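Local structure of putative lipoprotein (Parabacteroides distasonis ATCC 8503, 3JX8) at residues T176-S181 with Q196-E201; V212-I217 with G232-S237; K137-E142 with L158-C163. The protein is of unknown function but, as a putative lipoprotein related to auto-transporter adhesin head domains, may bind lipid or take part in cell adhesion. All blocks are in the same frame, centred on the assembly; numbering follows the deposited sequence. Where two conformers were deposited one is given.

Contact 1: residues T176-S181 with Q196-E201; sequences TVDRAS and QARKAE. With SO4 (sulfate ion), chain I.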
ATOM      1  N   THR A 176     -21.729 -14.307  -1.395  1.00 25.99           N
ATOM      2  CA  THR A 176     -22.093 -14.007  -2.774  1.00 27.11           C
ATOM      3  C   THR A 176     -22.086 -12.505  -2.992  1.00 26.67           C
ATOM      4  O   THR A 176     -22.541 -11.735  -2.119  1.00 27.33           O
ATOM      5  CB  THR A 176     -23.522 -14.475  -3.067  1.00 27.72           C
ATOM      6  OG1 THR A 176     -23.546 -15.886  -2.974  1.00 30.99           O
ATOM      7  CG2 THR A 176     -23.954 -14.124  -4.496  1.00 30.34           C
ATOM      8  N   VAL A 177     -21.583 -12.084  -4.152  0.50 26.28           N
ATOM      9  CA  VAL A 177     -21.540 -10.684  -4.528  0.50 25.78           C
ATOM     10  C   VAL A 177     -21.705 -10.612  -6.038  0.50 25.86           C
ATOM     11  O   VAL A 177     -21.316 -11.535  -6.760  0.50 25.55           O
ATOM     12  CB  VAL A 177     -20.211  -9.995  -4.092  0.50 26.05           C
ATOM     13  CG1 VAL A 177     -19.010 -10.738  -4.641  0.50 24.90           C
ATOM     14  CG2 VAL A 177     -20.174  -8.541  -4.559  0.50 25.95           C
ATOM     15  N   ASP A 178     -22.312  -9.531  -6.519  1.00 25.87           N
ATOM     16  CA  ASP A 178     -22.477  -9.341  -7.943  1.00 25.93           C
ATOM     17  C   ASP A 178     -21.149  -8.860  -8.539  1.00 25.84           C
ATOM     18  O   ASP A 178     -20.586  -9.538  -9.402  1.00 26.25           O
ATOM     19  CB  ASP A 178     -23.601  -8.366  -8.251  1.00 25.91           C
ATOM     20  CG  ASP A 178     -23.883  -8.265  -9.734  1.00 26.77           C
ATOM     21  OD1 ASP A 178     -24.176  -9.294 -10.369  1.00 27.86           O
ATOM     22  OD2 ASP A 178     -23.810  -7.153 -10.274  1.00 29.24           O
ATOM     23  N   ARG A 179     -20.663  -7.710  -8.079  1.00 25.68           N
ATOM     24  CA  ARG A 179     -19.360  -7.179  -8.514  1.00 26.49           C
ATOM     25  C   ARG A 179     -18.400  -7.051  -7.357  1.00 26.01           C
ATOM     26  O   ARG A 179     -18.780  -6.538  -6.295  1.00 26.96           O
ATOM     27  CB  ARG A 179     -19.499  -5.830  -9.188  1.00 26.76           C
ATOM     28  CG  ARG A 179     -20.314  -5.922 -10.487  1.00 30.61           C
ATOM     29  CD  ARG A 179     -20.460  -4.597 -11.176  1.00 33.09           C
ATOM     30  NE  ARG A 179     -21.076  -3.665 -10.260  1.00 37.99           N
ATOM     31  CZ  ARG A 179     -21.072  -2.342 -10.384  1.00 41.60           C
ATOM     32  NH1 ARG A 179     -20.485  -1.759 -11.429  1.00 44.31           N
ATOM     33  NH2 ARG A 179     -21.680  -1.598  -9.457  1.00 41.39           N
ATOM     34  N   ALA A 180     -17.171  -7.521  -7.574  1.00 24.67           N
ATOM     35  CA  ALA A 180     -16.115  -7.504  -6.588  1.00 23.98           C
ATOM     36  C   ALA A 180     -14.861  -6.851  -7.162  1.00 24.16           C
ATOM     37  O   ALA A 180     -14.495  -7.035  -8.350  1.00 23.60           O
ATOM     38  CB  ALA A 180     -15.774  -8.929  -6.117  1.00 23.10           C
ATOM     39  N   SER A 181     -14.181  -6.117  -6.292  1.00 23.62           N
ATOM     40  CA  SER A 181     -12.894  -5.557  -6.596  1.00 23.90           C
ATOM     41  C   SER A 181     -11.908  -5.929  -5.454  1.00 23.47           C
ATOM     42  O   SER A 181     -12.164  -5.624  -4.287  1.00 24.12           O
ATOM     43  CB  SER A 181     -13.066  -4.073  -6.777  1.00 23.72           C
ATOM     44  OG  SER A 181     -11.799  -3.481  -6.727  1.00 28.99           O
ATOM     45  N   GLN A 196     -18.536 -16.017  -4.044  1.00 27.85           N
ATOM     46  CA  GLN A 196     -18.909 -16.135  -5.439  1.00 27.52           C
ATOM     47  C   GLN A 196     -19.288 -14.789  -6.042  1.00 26.80           C
ATOM     48  O   GLN A 196     -20.328 -14.226  -5.729  1.00 26.82           O
ATOM     49  CB  GLN A 196     -20.066 -17.118  -5.595  1.00 27.28           C
ATOM     50  CG  GLN A 196     -20.386 -17.452  -7.026  1.00 29.81           C
ATOM     51  CD  GLN A 196     -21.729 -18.145  -7.162  1.00 33.18           C
ATOM     52  OE1 GLN A 196     -21.792 -19.329  -7.409  1.00 33.43           O
ATOM     53  NE2 GLN A 196     -22.803 -17.405  -6.961  1.00 37.30           N
ATOM     54  N   ALA A 197     -18.431 -14.311  -6.930  1.00 26.48           N
ATOM     55  CA  ALA A 197     -18.645 -13.081  -7.671  1.00 26.28           C
ATOM     56  C   ALA A 197     -19.087 -13.391  -9.091  1.00 26.42           C
ATOM     57  O   ALA A 197     -18.586 -14.327  -9.718  1.00 26.08           O
ATOM     58  CB  ALA A 197     -17.377 -12.277  -7.719  1.00 25.81           C
ATOM     59  N   ARG A 198     -20.001 -12.582  -9.621  1.00 26.38           N
ATOM     60  CA  ARG A 198     -20.292 -12.657 -11.046  1.00 26.54           C
ATOM     61  C   ARG A 198     -19.144 -12.022 -11.841  1.00 26.06           C
ATOM     62  O   ARG A 198     -18.621 -12.642 -12.760  1.00 25.87           O
ATOM     63  CB  ARG A 198     -21.637 -12.008 -11.387  1.00 26.56           C
ATOM     64  CG  ARG A 198     -21.969 -12.108 -12.871  1.00 26.87           C
ATOM     65  CD  ARG A 198     -23.368 -11.568 -13.181  1.00 27.25           C
ATOM     66  NE  ARG A 198     -23.451 -10.139 -12.864  1.00 29.90           N
ATOM     67  CZ  ARG A 198     -23.113  -9.134 -13.671  1.00 31.79           C
ATOM     68  NH1 ARG A 198     -22.680  -9.353 -14.910  1.00 33.77           N
ATOM     69  NH2 ARG A 198     -23.203  -7.882 -13.230  1.00 32.56           N
ATOM     70  N   LYS A 199     -18.807 -10.777 -11.499  1.00 25.73           N
ATOM     71  CA  LYS A 199     -17.681 -10.072 -12.079  1.00 25.91           C
ATOM     72  C   LYS A 199     -16.687  -9.699 -10.990  1.00 25.02           C
ATOM     73  O   LYS A 199     -17.074  -9.196  -9.935  1.00 24.83           O
ATOM     74  CB  LYS A 199     -18.138  -8.795 -12.765  1.00 26.64           C
ATOM     75  CG  LYS A 199     -19.217  -9.022 -13.835  1.00 30.85           C
ATOM     76  CD  LYS A 199     -19.245  -7.929 -14.945  1.00 34.40           C
ATOM     77  CE  LYS A 199     -19.625  -6.535 -14.446  1.00 37.18           C
ATOM     78  NZ  LYS A 199     -19.938  -5.554 -15.568  1.00 39.24           N
ATOM     79  N   ALA A 200     -15.409  -9.929 -11.246  1.00 24.19           N
ATOM     80  CA  ALA A 200     -14.353  -9.531 -10.318  1.00 23.82           C
ATOM     81  C   ALA A 200     -13.166  -8.900 -11.038  1.00 24.17           C
ATOM     82  O   ALA A 200     -12.749  -9.341 -12.137  1.00 23.86           O
ATOM     83  CB  ALA A 200     -13.889 -10.698  -9.512  1.00 22.64           C
ATOM     84  N   GLU A 201     -12.612  -7.885 -10.385  1.00 24.36           N
ATOM     85  CA  GLU A 201     -11.343  -7.266 -10.767  1.00 25.16           C
ATOM     86  C   GLU A 201     -10.313  -7.529  -9.671  1.00 24.46           C
ATOM     87  O   GLU A 201     -10.581  -7.265  -8.492  1.00 24.10           O
ATOM     88  CB  GLU A 201     -11.541  -5.766 -10.884  1.00 25.23           C
ATOM     89  CG  GLU A 201     -10.367  -5.064 -11.505  1.00 31.94           C
ATOM     90  CD  GLU A 201     -10.480  -3.544 -11.420  1.00 38.91           C
ATOM     91  OE1 GLU A 201     -11.652  -3.068 -11.371  1.00 45.16           O
ATOM     92  OE2 GLU A 201      -9.410  -2.854 -11.400  1.00 38.62           O
TER
HETATM   93  S   SO4 I  15     -22.844  -6.121 -16.782  0.60 61.83           S
HETATM   94  O1  SO4 I  15     -21.585  -6.766 -17.118  0.60 61.38           O
HETATM   95  O2  SO4 I  15     -22.579  -4.924 -15.987  0.60 60.79           O
HETATM   96  O3  SO4 I  15     -23.545  -5.812 -18.017  0.60 61.41           O
HETATM   97  O4  SO4 I  15     -23.689  -7.037 -16.048  0.60 61.17           O
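D178 OD1 is held by two nitrogens of R198: NE at 2.7 Å, in a nearly straight bond (171°), and more weakly NH2. The same NH2 also reaches D178 OD2 at 3.1 Å, so the guanidinium grips the carboxylate side-on, with one nitrogen for each oxygen. Both oxygens are met on their syn sides and lie close to the guanidinium plane, although the two planar groups are twisted 31° apart. The two side chains leave matching corner positions and run side by side. A bend in R198 at chi3 (63°) turns NE and NH2 onto the acid. NH2 is shared between D178 and sulfate O4, while NH1 turns to the sulfate; both bonds to O4 are weak. K199 NZ bonds to two sulfate oxygens, O1 and O2, the first at 2.6 Å. K199 CG lies over one guanidinium face, toward the rim. Two long basic side chains suit such an anion site, though the sulfate probably came from the crystallisation liquor. R179 lies beside K199, pointing the same way, with R179 CD 3.9 Å from K199 CE. The backbones are in parallel beta register, with K199 N bonded to D178 O at 3.0 Å and A180 N to K199 O at 2.9 Å. On the inner face the small methyls of A180, A197 and A200 meet at ordinary contact distance, A180 CB 4.0 Å from A197 CB. The pair forms two successive corners of a parallel beta-helix-like solenoid: strands 156-158 and 160-166 flank it on one side, and strands 209-214 and 217-223 on the other.

Contact 2: residues V212-I217 with G232-S237; sequences VYATQI and GDPEIS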
ATOM      1  N   VAL A 212      -9.632 -15.994  -6.052  1.00 22.52           N
ATOM      2  CA  VAL A 212     -10.899 -15.439  -6.476  1.00 21.94           C
ATOM      3  C   VAL A 212     -11.770 -16.496  -7.129  1.00 23.11           C
ATOM      4  O   VAL A 212     -11.265 -17.442  -7.737  1.00 22.84           O
ATOM      5  CB  VAL A 212     -10.692 -14.225  -7.449  1.00 21.66           C
ATOM      6  CG1 VAL A 212      -9.894 -14.651  -8.707  1.00 19.14           C
ATOM      7  CG2 VAL A 212     -12.049 -13.515  -7.783  1.00 19.26           C
ATOM      8  N   TYR A 213     -13.087 -16.313  -6.973  1.00 23.57           N
ATOM      9  CA  TYR A 213     -14.105 -17.114  -7.634  1.00 23.71           C
ATOM     10  C   TYR A 213     -15.028 -16.139  -8.343  1.00 23.85           C
ATOM     11  O   TYR A 213     -15.765 -15.398  -7.700  1.00 24.07           O
ATOM     12  CB  TYR A 213     -14.858 -17.910  -6.586  1.00 24.67           C
ATOM     13  CG  TYR A 213     -16.034 -18.754  -7.032  1.00 25.51           C
ATOM     14  CD1 TYR A 213     -16.180 -19.171  -8.339  1.00 26.77           C
ATOM     15  CD2 TYR A 213     -16.976 -19.196  -6.090  1.00 28.08           C
ATOM     16  CE1 TYR A 213     -17.237 -19.961  -8.726  1.00 29.02           C
ATOM     17  CE2 TYR A 213     -18.036 -20.003  -6.457  1.00 28.78           C
ATOM     18  CZ  TYR A 213     -18.158 -20.389  -7.775  1.00 29.97           C
ATOM     19  OH  TYR A 213     -19.196 -21.187  -8.168  1.00 33.39           O
ATOM     20  N   ALA A 214     -14.947 -16.132  -9.675  1.00 23.71           N
ATOM     21  CA  ALA A 214     -15.741 -15.268 -10.550  1.00 23.82           C
ATOM     22  C   ALA A 214     -16.409 -16.185 -11.564  1.00 23.47           C
ATOM     23  O   ALA A 214     -15.776 -17.075 -12.120  1.00 23.87           O
ATOM     24  CB  ALA A 214     -14.870 -14.197 -11.259  1.00 22.78           C
ATOM     25  N   THR A 215     -17.693 -15.980 -11.782  1.00 23.54           N
ATOM     26  CA  THR A 215     -18.454 -16.856 -12.675  1.00 24.06           C
ATOM     27  C   THR A 215     -18.529 -16.333 -14.106  1.00 24.76           C
ATOM     28  O   THR A 215     -18.582 -17.129 -15.032  1.00 25.37           O
ATOM     29  CB  THR A 215     -19.868 -17.127 -12.133  1.00 23.31           C
ATOM     30  OG1 THR A 215     -20.597 -15.901 -12.100  1.00 21.82           O
ATOM     31  CG2 THR A 215     -19.792 -17.733 -10.716  1.00 22.23           C
ATOM     32  N   GLN A 216     -18.501 -15.020 -14.302  1.00 25.25           N
ATOM     33  CA  GLN A 216     -18.689 -14.480 -15.649  1.00 26.15           C
ATOM     34  C   GLN A 216     -17.486 -13.713 -16.221  1.00 25.22           C
ATOM     35  O   GLN A 216     -17.039 -14.010 -17.315  1.00 25.16           O
ATOM     36  CB  GLN A 216     -19.908 -13.599 -15.633  1.00 27.01           C
ATOM     37  CG  GLN A 216     -20.359 -13.159 -16.989  1.00 31.06           C
ATOM     38  CD  GLN A 216     -21.558 -12.256 -16.869  1.00 36.18           C
ATOM     39  OE1 GLN A 216     -22.570 -12.627 -16.257  1.00 38.27           O
ATOM     40  NE2 GLN A 216     -21.444 -11.052 -17.417  1.00 38.90           N
ATOM     41  N   ILE A 217     -16.991 -12.728 -15.484  1.00 24.58           N
ATOM     42  CA  ILE A 217     -15.886 -11.881 -15.934  1.00 23.90           C
ATOM     43  C   ILE A 217     -14.830 -11.788 -14.826  1.00 24.04           C
ATOM     44  O   ILE A 217     -15.159 -11.550 -13.660  1.00 23.41           O
ATOM     45  CB  ILE A 217     -16.370 -10.430 -16.220  1.00 24.05           C
ATOM     46  CG1 ILE A 217     -17.444 -10.399 -17.311  1.00 24.30           C
ATOM     47  CG2 ILE A 217     -15.224  -9.536 -16.619  1.00 21.58           C
ATOM     48  CD1 ILE A 217     -16.940 -10.823 -18.669  1.00 22.98           C
ATOM     49  N   GLY A 232     -14.015 -21.084 -11.082  1.00 24.36           N
ATOM     50  CA  GLY A 232     -15.146 -20.668 -11.881  1.00 24.88           C
ATOM     51  C   GLY A 232     -14.720 -20.765 -13.327  1.00 25.43           C
ATOM     52  O   GLY A 232     -13.584 -21.107 -13.617  1.00 25.96           O
ATOM     53  N   ASP A 233     -15.633 -20.448 -14.238  1.00 26.06           N
ATOM     54  CA  ASP A 233     -15.316 -20.394 -15.645  1.00 26.26           C
ATOM     55  C   ASP A 233     -15.655 -19.037 -16.235  1.00 25.35           C
ATOM     56  O   ASP A 233     -16.364 -18.959 -17.212  1.00 25.58           O
ATOM     57  CB  ASP A 233     -16.030 -21.526 -16.381  1.00 26.87           C
ATOM     58  CG  ASP A 233     -15.647 -22.903 -15.841  1.00 29.26           C
ATOM     59  OD1 ASP A 233     -14.460 -23.266 -15.861  1.00 30.33           O
ATOM     60  OD2 ASP A 233     -16.547 -23.621 -15.362  1.00 35.37           O
ATOM     61  N   PRO A 234     -15.110 -17.951 -15.661  1.00 24.44           N
ATOM     62  CA  PRO A 234     -15.339 -16.653 -16.269  1.00 23.98           C
ATOM     63  C   PRO A 234     -14.507 -16.504 -17.549  1.00 23.81           C
ATOM     64  O   PRO A 234     -13.677 -17.363 -17.826  1.00 24.38           O
ATOM     65  CB  PRO A 234     -14.776 -15.708 -15.230  1.00 23.93           C
ATOM     66  CG  PRO A 234     -13.572 -16.457 -14.725  1.00 23.74           C
ATOM     67  CD  PRO A 234     -13.979 -17.908 -14.716  1.00 24.14           C
ATOM     68  N   GLU A 235     -14.741 -15.430 -18.300  1.00 23.10           N
ATOM     69  CA  GLU A 235     -13.819 -14.963 -19.333  1.00 23.17           C
ATOM     70  C   GLU A 235     -12.800 -14.087 -18.599  1.00 22.84           C
ATOM     71  O   GLU A 235     -13.172 -13.102 -17.935  1.00 22.46           O
ATOM     72  CB  GLU A 235     -14.540 -14.139 -20.400  1.00 23.16           C
ATOM     73  CG  GLU A 235     -15.675 -14.907 -21.083  1.00 24.40           C
ATOM     74  CD  GLU A 235     -16.521 -14.033 -21.973  1.00 25.36           C
ATOM     75  OE1 GLU A 235     -16.358 -12.784 -21.948  1.00 25.36           O
ATOM     76  OE2 GLU A 235     -17.366 -14.607 -22.674  1.00 24.33           O
ATOM     77  N   ILE A 236     -11.530 -14.465 -18.695  1.00 22.38           N
ATOM     78  CA  ILE A 236     -10.462 -13.783 -17.975  1.00 22.73           C
ATOM     79  C   ILE A 236      -9.732 -12.848 -18.920  1.00 23.90           C
ATOM     80  O   ILE A 236      -9.431 -13.214 -20.068  1.00 24.19           O
ATOM     81  CB  ILE A 236      -9.489 -14.829 -17.303  1.00 22.37           C
ATOM     82  CG1 ILE A 236      -8.466 -14.150 -16.389  1.00 21.57           C
ATOM     83  CG2 ILE A 236      -8.787 -15.732 -18.329  1.00 20.17           C
ATOM     84  CD1 ILE A 236      -7.590 -15.176 -15.609  1.00 18.21           C
ATOM     85  N   SER A 237      -9.486 -11.630 -18.455  1.00 25.08           N
ATOM     86  CA  SER A 237      -8.517 -10.714 -19.088  1.00 26.17           C
ATOM     87  C   SER A 237      -7.300 -10.730 -18.214  1.00 26.03           C
ATOM     88  O   SER A 237      -7.398 -10.463 -17.006  1.00 26.13           O
ATOM     89  CB  SER A 237      -9.074  -9.305 -19.177  1.00 25.99           C
ATOM     90  OG  SER A 237     -10.261  -9.412 -19.960  1.00 32.47           O
TER
HETATM   91  O   HOH W   1     -18.328 -19.808 -14.035  1.00 38.26           O
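P234 lays its ring against the turn formed by A214 to Q216. Its CB touches the Q216 carbonyl, 3.5 Å from Q216 C, and also faces A214 CB at 4.2 Å. Farther round the ring, P234 CG comes 3.5 Å from A214 O and CD closes to 3.3 Å from the same oxygen. Proline suits this place: its compact ring fills the corner with carbon, and its nitrogen brings no N-H to be satisfied. The next residue resumes sheet pairing, for E235 N donates to Q216 O at 2.9 Å, coming from above the carbonyl plane (42° out of it) and not along a lone pair. Its side chain then crosses that of I217, E235 OE1 lying 3.9 Å from I217 CD1. Before the proline the chains stand farther apart, and a water spans the gap: it donates to T215 O and accepts from D233 N, at 2.8 Å from the latter, giving both backbone groups a partner. G232 has positive phi (96°), and its lack of a side chain leaves room first for A214 O and then for the Y213 ring edge, Y213 CE1 being 3.9 Å from G232 CA. Y213 is extended to that point with CG trans to its own backbone N (chi1 176°), and its ring also makes a cation-pi contact with K231. D233 turns away to a salt bridge with K248. This corner lies near the C-terminal end of the solenoid: strand 209-214 abuts strands 196-197 and 227-231, while the chain continues beside strand 217-223 into 235-241, the last strand of that sheet within the chain.

Contact 3: residues K137-E142 with L158-C163; sequences KGYKLE and LDNLSC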
ATOM      1  N   LYS A 137     -26.009  -8.176   4.385  1.00 28.73           N
ATOM      2  CA  LYS A 137     -26.762  -8.143   3.150  1.00 29.52           C
ATOM      3  C   LYS A 137     -27.044  -6.712   2.763  1.00 28.74           C
ATOM      4  O   LYS A 137     -27.383  -5.901   3.611  1.00 28.98           O
ATOM      5  CB  LYS A 137     -28.055  -8.912   3.358  1.00 30.21           C
ATOM      6  CG  LYS A 137     -29.021  -8.889   2.219  1.00 34.88           C
ATOM      7  CD  LYS A 137     -30.195  -9.878   2.468  1.00 39.52           C
ATOM      8  CE  LYS A 137     -31.112 -10.016   1.240  1.00 41.96           C
ATOM      9  NZ  LYS A 137     -32.448 -10.639   1.595  1.00 45.27           N
ATOM     10  N   GLY A 138     -26.888  -6.389   1.485  1.00 28.32           N
ATOM     11  CA  GLY A 138     -27.150  -5.036   1.019  1.00 27.41           C
ATOM     12  C   GLY A 138     -26.374  -4.597  -0.210  1.00 27.39           C
ATOM     13  O   GLY A 138     -25.939  -5.421  -1.034  1.00 26.78           O
ATOM     14  N   TYR A 139     -26.192  -3.282  -0.328  1.00 26.96           N
ATOM     15  CA  TYR A 139     -25.657  -2.708  -1.545  1.00 27.14           C
ATOM     16  C   TYR A 139     -24.137  -2.786  -1.650  1.00 27.05           C
ATOM     17  O   TYR A 139     -23.620  -3.384  -2.585  1.00 26.80           O
ATOM     18  CB  TYR A 139     -26.154  -1.283  -1.708  1.00 26.81           C
ATOM     19  CG  TYR A 139     -25.551  -0.552  -2.881  1.00 30.08           C
ATOM     20  CD1 TYR A 139     -25.918  -0.859  -4.185  1.00 31.37           C
ATOM     21  CD2 TYR A 139     -24.619   0.471  -2.681  1.00 33.98           C
ATOM     22  CE1 TYR A 139     -25.373  -0.167  -5.270  1.00 33.00           C
ATOM     23  CE2 TYR A 139     -24.075   1.163  -3.742  1.00 35.70           C
ATOM     24  CZ  TYR A 139     -24.458   0.842  -5.040  1.00 35.80           C
ATOM     25  OH  TYR A 139     -23.895   1.537  -6.094  1.00 38.52           O
ATOM     26  N   LYS A 140     -23.431  -2.194  -0.700  1.00 27.44           N
ATOM     27  CA  LYS A 140     -21.982  -2.111  -0.792  1.00 28.03           C
ATOM     28  C   LYS A 140     -21.248  -2.294   0.533  1.00 27.17           C
ATOM     29  O   LYS A 140     -21.588  -1.656   1.544  1.00 27.36           O
ATOM     30  CB  LYS A 140     -21.584  -0.795  -1.446  1.00 29.15           C
ATOM     31  CG  LYS A 140     -20.083  -0.634  -1.552  1.00 33.13           C
ATOM     32  CD  LYS A 140     -19.644   0.374  -2.585  1.00 38.19           C
ATOM     33  CE  LYS A 140     -18.071   0.351  -2.708  1.00 41.40           C
ATOM     34  NZ  LYS A 140     -17.578   0.917  -4.025  1.00 44.16           N
ATOM     35  N   LEU A 141     -20.272  -3.203   0.534  1.00 26.23           N
ATOM     36  CA  LEU A 141     -19.299  -3.330   1.611  1.00 25.56           C
ATOM     37  C   LEU A 141     -17.886  -3.023   1.078  1.00 26.70           C
ATOM     38  O   LEU A 141     -17.443  -3.567   0.045  1.00 25.51           O
ATOM     39  CB  LEU A 141     -19.313  -4.723   2.213  1.00 24.94           C
ATOM     40  CG  LEU A 141     -18.309  -4.997   3.364  1.00 24.10           C
ATOM     41  CD1 LEU A 141     -18.578  -4.101   4.600  1.00 20.42           C
ATOM     42  CD2 LEU A 141     -18.329  -6.494   3.730  1.00 21.65           C
ATOM     43  N   GLU A 142     -17.169  -2.176   1.806  1.00 27.78           N
ATOM     44  CA  GLU A 142     -15.770  -1.881   1.497  1.00 29.61           C
ATOM     45  C   GLU A 142     -14.920  -2.242   2.711  1.00 30.14           C
ATOM     46  O   GLU A 142     -15.228  -1.828   3.838  1.00 31.05           O
ATOM     47  CB  GLU A 142     -15.651  -0.420   1.145  1.00 30.04           C
ATOM     48  CG  GLU A 142     -14.369  -0.047   0.522  1.00 33.77           C
ATOM     49  CD  GLU A 142     -14.339   1.390   0.037  1.00 36.12           C
ATOM     50  OE1 GLU A 142     -15.255   1.788  -0.709  1.00 41.63           O
ATOM     51  OE2 GLU A 142     -13.376   2.108   0.375  1.00 37.81           O
ATOM     52  N   LEU A 158     -24.114  -9.251  -1.283  1.00 25.80           N
ATOM     53  CA  LEU A 158     -23.929  -7.867  -1.664  1.00 25.59           C
ATOM     54  C   LEU A 158     -24.053  -7.652  -3.170  1.00 26.22           C
ATOM     55  O   LEU A 158     -23.727  -8.527  -3.972  1.00 25.49           O
ATOM     56  CB  LEU A 158     -22.525  -7.409  -1.221  1.00 25.52           C
ATOM     57  CG  LEU A 158     -22.208  -7.388   0.277  1.00 25.26           C
ATOM     58  CD1 LEU A 158     -20.703  -7.294   0.498  1.00 24.36           C
ATOM     59  CD2 LEU A 158     -22.965  -6.255   0.960  1.00 23.32           C
ATOM     60  N   ASP A 159     -24.472  -6.448  -3.553  1.00 26.87           N
ATOM     61  CA  ASP A 159     -24.348  -6.017  -4.938  1.00 27.08           C
ATOM     62  C   ASP A 159     -22.888  -5.720  -5.271  1.00 26.93           C
ATOM     63  O   ASP A 159     -22.422  -6.040  -6.363  1.00 26.99           O
ATOM     64  CB  ASP A 159     -25.193  -4.766  -5.197  1.00 27.20           C
ATOM     65  CG  ASP A 159     -26.663  -5.008  -4.967  1.00 29.55           C
ATOM     66  OD1 ASP A 159     -27.133  -6.124  -5.270  1.00 33.44           O
ATOM     67  OD2 ASP A 159     -27.363  -4.100  -4.472  1.00 35.54           O
ATOM     68  N   ASN A 160     -22.191  -5.088  -4.331  1.00 26.73           N
ATOM     69  CA  ASN A 160     -20.828  -4.610  -4.534  1.00 26.53           C
ATOM     70  C   ASN A 160     -19.928  -4.868  -3.358  1.00 25.93           C
ATOM     71  O   ASN A 160     -20.299  -4.572  -2.230  1.00 25.79           O
ATOM     72  CB  ASN A 160     -20.878  -3.122  -4.788  1.00 26.91           C
ATOM     73  CG  ASN A 160     -21.727  -2.803  -5.969  1.00 29.14           C
ATOM     74  OD1 ASN A 160     -21.305  -2.985  -7.117  1.00 31.24           O
ATOM     75  ND2 ASN A 160     -22.950  -2.393  -5.711  1.00 28.55           N
ATOM     76  N   LEU A 161     -18.738  -5.397  -3.625  1.00 25.25           N
ATOM     77  CA  LEU A 161     -17.728  -5.619  -2.591  1.00 24.33           C
ATOM     78  C   LEU A 161     -16.419  -5.049  -3.064  1.00 24.74           C
ATOM     79  O   LEU A 161     -15.983  -5.311  -4.194  1.00 24.56           O
ATOM     80  CB  LEU A 161     -17.535  -7.106  -2.320  1.00 23.81           C
ATOM     81  CG  LEU A 161     -16.373  -7.462  -1.360  1.00 23.46           C
ATOM     82  CD1 LEU A 161     -16.629  -6.954   0.070  1.00 20.91           C
ATOM     83  CD2 LEU A 161     -16.098  -8.979  -1.362  1.00 20.79           C
ATOM     84  N   SER A 162     -15.749  -4.300  -2.203  1.00 25.15           N
ATOM     85  CA  SER A 162     -14.426  -3.821  -2.530  1.00 25.71           C
ATOM     86  C   SER A 162     -13.465  -4.067  -1.381  1.00 26.04           C
ATOM     87  O   SER A 162     -13.736  -3.648  -0.254  1.00 25.59           O
ATOM     88  CB  SER A 162     -14.512  -2.337  -2.830  1.00 26.39           C
ATOM     89  OG  SER A 162     -13.222  -1.812  -2.917  1.00 29.58           O
ATOM     90  N   CYS A 163     -12.344  -4.732  -1.656  1.00 25.93           N
ATOM     91  CA  CYS A 163     -11.291  -4.935  -0.646  1.00 26.04           C
ATOM     92  C   CYS A 163      -9.940  -4.466  -1.123  1.00 25.61           C
ATOM     93  O   CYS A 163      -9.473  -4.911  -2.195  1.00 25.74           O
ATOM     94  CB  CYS A 163     -11.153  -6.416  -0.297  1.00 26.53           C
ATOM     95  SG  CYS A 163     -12.666  -7.183   0.220  1.00 28.81           S
TER
HETATM   96  O   HOH W   2     -14.815   1.091  -3.993  1.00 68.96           O
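This corner of a parallel beta-helix-like solenoid joins two successive coils, with Y139 standing at one corner and N160 just past the matching corner of the next. N160 ND2 sits over one face of the Y139 ring, toward its rim, 3.3 Å from Y139 CE1, and the amide is steeply inclined to the ring (68°). The same ND2 makes a weak bond to Y139 O, which is held chiefly by N160 N at 2.8 Å, so one carbonyl gathers two donors of a single asparagine. D159 OD2 approaches the ring edge at Y139 CD1, 3.6 Å away, its carboxylate turned well out of the ring plane. A chi1 of 175° swings the Y139 ring away from its own amide nitrogen and across to both neighbours. G138, with phi of 153°, suits the bend because it has no side chain, and its O accepts D159 N at 3.1 Å. Beyond the bend the strands run parallel, L141 N bonding to N160 O and S162 N to L141 O. Inward, leucines fill the core: L158 CD1 presses tightly on L141 CB at 3.4 Å, and L141 CD2 lies beside L161 CD1 at 4.1 Å. On the outer face K140 NZ gives a 2.8 Å bond to a water that donates weakly to E142 OE1 and is weakly linked to S162 OG; E142 OE2 turns to N144. The chemistry thus separates by side: branched apolar chains pack inside, while the buried asparagine keeps both ends of its amide occupied, OD1 by a weak bond from R179, which should help to fix its rotation.

How the contacts relate
The three contacts lie on consecutive coils, in the order contact 3, contact 1, contact 2 along the chain. Centres of contacts 3 and 1 are about 9 Å apart, as are those of contacts 1 and 2; contacts 2 and 3 are about 18 Å apart, do not touch, and are joined through contact 1. One probable backbone bond joins the coils on each of two faces of the solenoid: S181 N to L161 O at 2.9 Å, and T215 N to A197 O at 2.8 Å. At the corners, D178 CB packs 3.2 Å from D159 O. The sulfate held by R198 and K199 also lies about 4 Å from the Q216 side chain, so contact 2 borders the same anion, which probably came from the crystallisation liquor.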